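Local coordinates for probable enoyl-CoA hydratase/isomerase (Pseudomonas aeruginosa PAO1, PDB 5WYD), which probably acts as an enoyl-CoA hydratase/isomerase of the crotonase family and is implicated in making the diffusible signal factor (DSF), at residues Cys127-Asp132 with Thr158-Trp163; Arg230-Ala233 with Pro239-Arg242. The protein carries 1 engineered substitution. One frame throughout, in Å; residues are numbered along the deposited sequence.

Contact 1: Cys127-Asp132 with Thr158-Trp163; sequences CALACD and TQALPW
L129 reaches A160 from a turn that is closed by the 2.9 Å hydrogen bond from C131 N to A128 O, near the end of helix 123-130. The two helices approach here with L129 CA 6.3 Å from A160 CA. Such a short spacing is consistent with the small side chain of A160. L129 CB lies 3.8 Å from A160 CB. CG sits beside the backbone N (chi1 -67°), and chi2 of 176° then stretches CD1 out toward the second helix. L129 CD1 presses on A160 CB at 3.5 Å, tighter than ordinary van der Waals contact. L129 CD1 also lies 3.6 Å from L161 N, against the backbone of the second helix, and 4.3 Å from L161 CB. L129 thus packs into the surface around A160 and L161. L164 of the same helix and L190 add to this apolar patch. On the same helix, T158 OG1 forms a hydrogen bond with E241 of the second subunit, and W163 NE1 forms one with E167 of the third. The contact belongs to the crotonase fold: the helix that leads into strand 133-137 of the main sheet is packed by the long helix 157-176, which also faces other subunits.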
# COMPACT_ATOMS: atom_id res chain seq x y z
N CYS A 127 19.17 1.28 18.08
CA CYS A 127 19.29 -0.10 18.48
C CYS A 127 18.20 -0.47 19.46
O CYS A 127 17.56 -1.52 19.33
CB CYS A 127 20.65 -0.33 19.11
SG CYS A 127 20.68 -1.94 19.87
N ALA A 128 17.92 0.42 20.42
CA ALA A 128 16.89 0.11 21.40
C ALA A 128 15.55 -0.06 20.73
O ALA A 128 14.81 -1.01 21.02
CB ALA A 128 16.82 1.23 22.44
N LEU A 129 15.25 0.83 19.78
CA LEU A 129 13.99 0.78 19.07
C LEU A 129 13.81 -0.55 18.34
O LEU A 129 12.71 -1.10 18.29
CB LEU A 129 13.94 1.94 18.09
CG LEU A 129 13.88 3.39 18.62
CD1 LEU A 129 13.94 4.42 17.48
CD2 LEU A 129 12.63 3.57 19.42
N ALA A 130 14.91 -1.09 17.79
CA ALA A 130 14.89 -2.36 17.07
C ALA A 130 14.42 -3.50 17.96
O ALA A 130 14.03 -4.56 17.44
CB ALA A 130 16.28 -2.66 16.51
N CYS A 131 14.65 -3.37 19.27
CA CYS A 131 14.18 -4.28 20.30
C CYS A 131 12.68 -4.15 20.51
O CYS A 131 12.10 -3.07 20.37
CB CYS A 131 14.88 -3.98 21.61
SG CYS A 131 16.62 -3.88 21.38
N ASP A 132 12.04 -5.27 20.86
CA ASP A 132 10.60 -5.23 21.07
C ASP A 132 10.21 -4.39 22.28
O ASP A 132 9.27 -3.59 22.21
CB ASP A 132 10.03 -6.63 21.26
CG ASP A 132 10.32 -7.52 20.11
OD1 ASP A 132 10.30 -7.05 18.95
OD2 ASP A 132 10.53 -8.71 20.36
N THR A 158 14.43 7.18 11.59
CA THR A 158 13.41 8.10 11.08
C THR A 158 12.03 7.46 11.09
O THR A 158 11.02 8.16 11.18
CB THR A 158 13.76 8.61 9.68
OG1 THR A 158 14.00 7.51 8.79
CG2 THR A 158 14.96 9.54 9.71
N GLN A 159 11.97 6.16 10.83
CA GLN A 159 10.72 5.42 10.89
C GLN A 159 10.41 4.94 12.31
O GLN A 159 9.26 5.00 12.76
CB GLN A 159 10.78 4.26 9.91
CG GLN A 159 11.28 4.66 8.52
CD GLN A 159 10.53 5.85 7.92
OE1 GLN A 159 9.29 5.96 8.00
NE2 GLN A 159 11.28 6.77 7.36
N ALA A 160 11.41 4.39 13.01
CA ALA A 160 11.16 3.72 14.28
C ALA A 160 10.65 4.68 15.34
O ALA A 160 9.71 4.35 16.07
CB ALA A 160 12.42 2.99 14.73
N LEU A 161 11.26 5.86 15.47
CA LEU A 161 10.84 6.80 16.51
C LEU A 161 9.41 7.33 16.36
O LEU A 161 8.65 7.26 17.34
CB LEU A 161 11.82 7.99 16.57
CG LEU A 161 11.64 9.02 17.67
CD1 LEU A 161 11.75 8.34 19.01
CD2 LEU A 161 12.56 10.25 17.62
N PRO A 162 8.95 7.82 15.19
CA PRO A 162 7.56 8.31 15.10
C PRO A 162 6.55 7.21 15.34
O PRO A 162 5.39 7.49 15.67
CB PRO A 162 7.46 8.85 13.67
CG PRO A 162 8.51 8.10 12.94
CD PRO A 162 9.63 7.87 13.89
N TRP A 163 6.93 5.98 14.98
CA TRP A 163 6.06 4.82 15.17
C TRP A 163 5.78 4.65 16.65
O TRP A 163 4.61 4.57 17.06
CB TRP A 163 6.73 3.57 14.56
CG TRP A 163 5.88 2.31 14.28
CD1 TRP A 163 5.85 1.13 15.00
CD2 TRP A 163 4.95 2.12 13.20
NE1 TRP A 163 4.98 0.24 14.43
CE2 TRP A 163 4.41 0.82 13.33
CE3 TRP A 163 4.51 2.93 12.15
CZ2 TRP A 163 3.46 0.32 12.43
CZ3 TRP A 163 3.57 2.41 11.26
CH2 TRP A 163 3.07 1.13 11.40

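Contact 2: Arg230-Ala233 with Pro239-Arg242; sequences RERA and PEER
R232 reaches across to E240 in a long salt bridge, although R232 CA and E240 CA are 12.3 Å apart. Its CB points toward helix 238-249. CG is anti to the backbone N (chi1 -167°), and CD continues the extended run. At chi3 the chain bends (54°), which turns the guanidinium aside. NE makes a weak hydrogen bond to T236 OG1 in the loop between the two segments. R232 also makes a cation-pi contact with W237. At the tip, R232 NH2 lies 4.0 Å from E240 OE1. The carboxylate oxygen lies at the edge of the guanidinium, in its plane. The two flat groups are turned 56° apart, so they do not meet as a two-pronged coplanar pair. The length of the bridge probably keeps the attraction modest. E240 reaches over from helix 238-249 with an extended chain. Its other oxygen, OE2, has a long, weak ion pair with R244. R232 has other partners besides E240: the weak bond to T236 and the ring of W237. The fourth subunit borders the contact: T236 of that subunit packs on R232, and P239 of that subunit packs on E240. The contact sits at the surface, with R232 in the loop after the short helix 228-231, facing E240 near the start of helix 238-249.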
# COMPACT_ATOMS: atom_id res chain seq x y z
N ARG A 230 3.90 -2.54 9.94
CA ARG A 230 5.02 -1.83 9.32
C ARG A 230 5.12 -2.15 7.84
O ARG A 230 5.47 -1.30 7.03
CB ARG A 230 6.35 -2.16 9.98
CG ARG A 230 6.32 -2.12 11.45
CD ARG A 230 7.70 -2.36 12.00
NE ARG A 230 7.67 -2.33 13.45
CZ ARG A 230 8.74 -2.37 14.22
NH1 ARG A 230 9.94 -2.40 13.69
NH2 ARG A 230 8.61 -2.36 15.54
N GLU A 231 4.94 -3.42 7.49
CA GLU A 231 4.97 -3.79 6.09
C GLU A 231 3.73 -3.31 5.34
O GLU A 231 3.82 -2.86 4.19
CB GLU A 231 5.16 -5.30 5.99
CG GLU A 231 6.54 -5.73 6.46
CD GLU A 231 7.66 -5.28 5.53
OE1 GLU A 231 8.83 -5.53 5.87
OE2 GLU A 231 7.36 -4.67 4.48
N ARG A 232 2.56 -3.39 5.97
CA ARG A 232 1.30 -3.16 5.28
C ARG A 232 0.23 -2.68 6.25
O ARG A 232 0.39 -2.75 7.47
CB ARG A 232 0.86 -4.47 4.61
CG ARG A 232 -0.25 -4.34 3.60
CD ARG A 232 -0.30 -5.60 2.89
NE ARG A 232 -0.44 -6.75 3.81
CZ ARG A 232 -0.03 -7.99 3.54
NH1 ARG A 232 0.58 -8.21 2.44
NH2 ARG A 232 -0.23 -9.01 4.36
N ALA A 233 -0.89 -2.26 5.69
CA ALA A 233 -2.00 -1.80 6.47
C ALA A 233 -2.48 -2.91 7.41
O ALA A 233 -2.51 -4.08 7.01
CB ALA A 233 -3.12 -1.42 5.52
N PRO A 239 -6.86 -11.82 7.38
CA PRO A 239 -7.06 -13.19 6.90
C PRO A 239 -5.89 -14.09 7.25
O PRO A 239 -6.08 -15.27 7.60
CB PRO A 239 -7.25 -13.02 5.39
CG PRO A 239 -6.79 -11.66 5.06
CD PRO A 239 -7.04 -10.84 6.29
N GLU A 240 -4.67 -13.55 7.15
CA GLU A 240 -3.50 -14.31 7.53
C GLU A 240 -3.52 -14.65 9.02
O GLU A 240 -3.15 -15.76 9.41
CB GLU A 240 -2.25 -13.52 7.18
CG GLU A 240 -0.96 -14.26 7.48
CD GLU A 240 0.27 -13.56 6.91
OE1 GLU A 240 0.11 -12.49 6.28
OE2 GLU A 240 1.39 -14.08 7.10
N GLU A 241 -4.00 -13.73 9.86
CA GLU A 241 -4.02 -14.04 11.28
C GLU A 241 -4.83 -15.30 11.50
O GLU A 241 -4.36 -16.25 12.12
CB GLU A 241 -4.61 -12.87 12.09
CG GLU A 241 -4.52 -13.00 13.64
CD GLU A 241 -5.31 -11.93 14.38
OE1 GLU A 241 -6.42 -11.64 13.91
OE2 GLU A 241 -4.81 -11.32 15.35
N ARG A 242 -5.99 -15.39 10.85
CA ARG A 242 -6.80 -16.59 11.01
C ARG A 242 -6.06 -17.81 10.48
O ARG A 242 -6.10 -18.88 11.09
CB ARG A 242 -8.14 -16.42 10.31
CG ARG A 242 -8.83 -15.13 10.66
CD ARG A 242 -10.21 -15.08 10.04
NE ARG A 242 -10.74 -13.73 10.05
CZ ARG A 242 -10.68 -12.91 9.02
NH1 ARG A 242 -10.14 -13.33 7.89
NH2 ARG A 242 -11.16 -11.68 9.11

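Contact 1 is buried near the middle of the chain, while contact 2 lies at the surface, with centres about 20 Å apart. Contact 1 joins two helices by apolar packing. Contact 2 joins the loop following helix 228-231 to helix 238-249 by one stretched charge pair and buries far less surface, 33 Å² against 130 Å². They use different helices but meet within the chain, where W163 CZ2 packs on R230 N at 3.8 Å. Elements of the two contacts also meet across a subunit interface. Both contacts therefore border subunit interfaces, and each touches the third subunit.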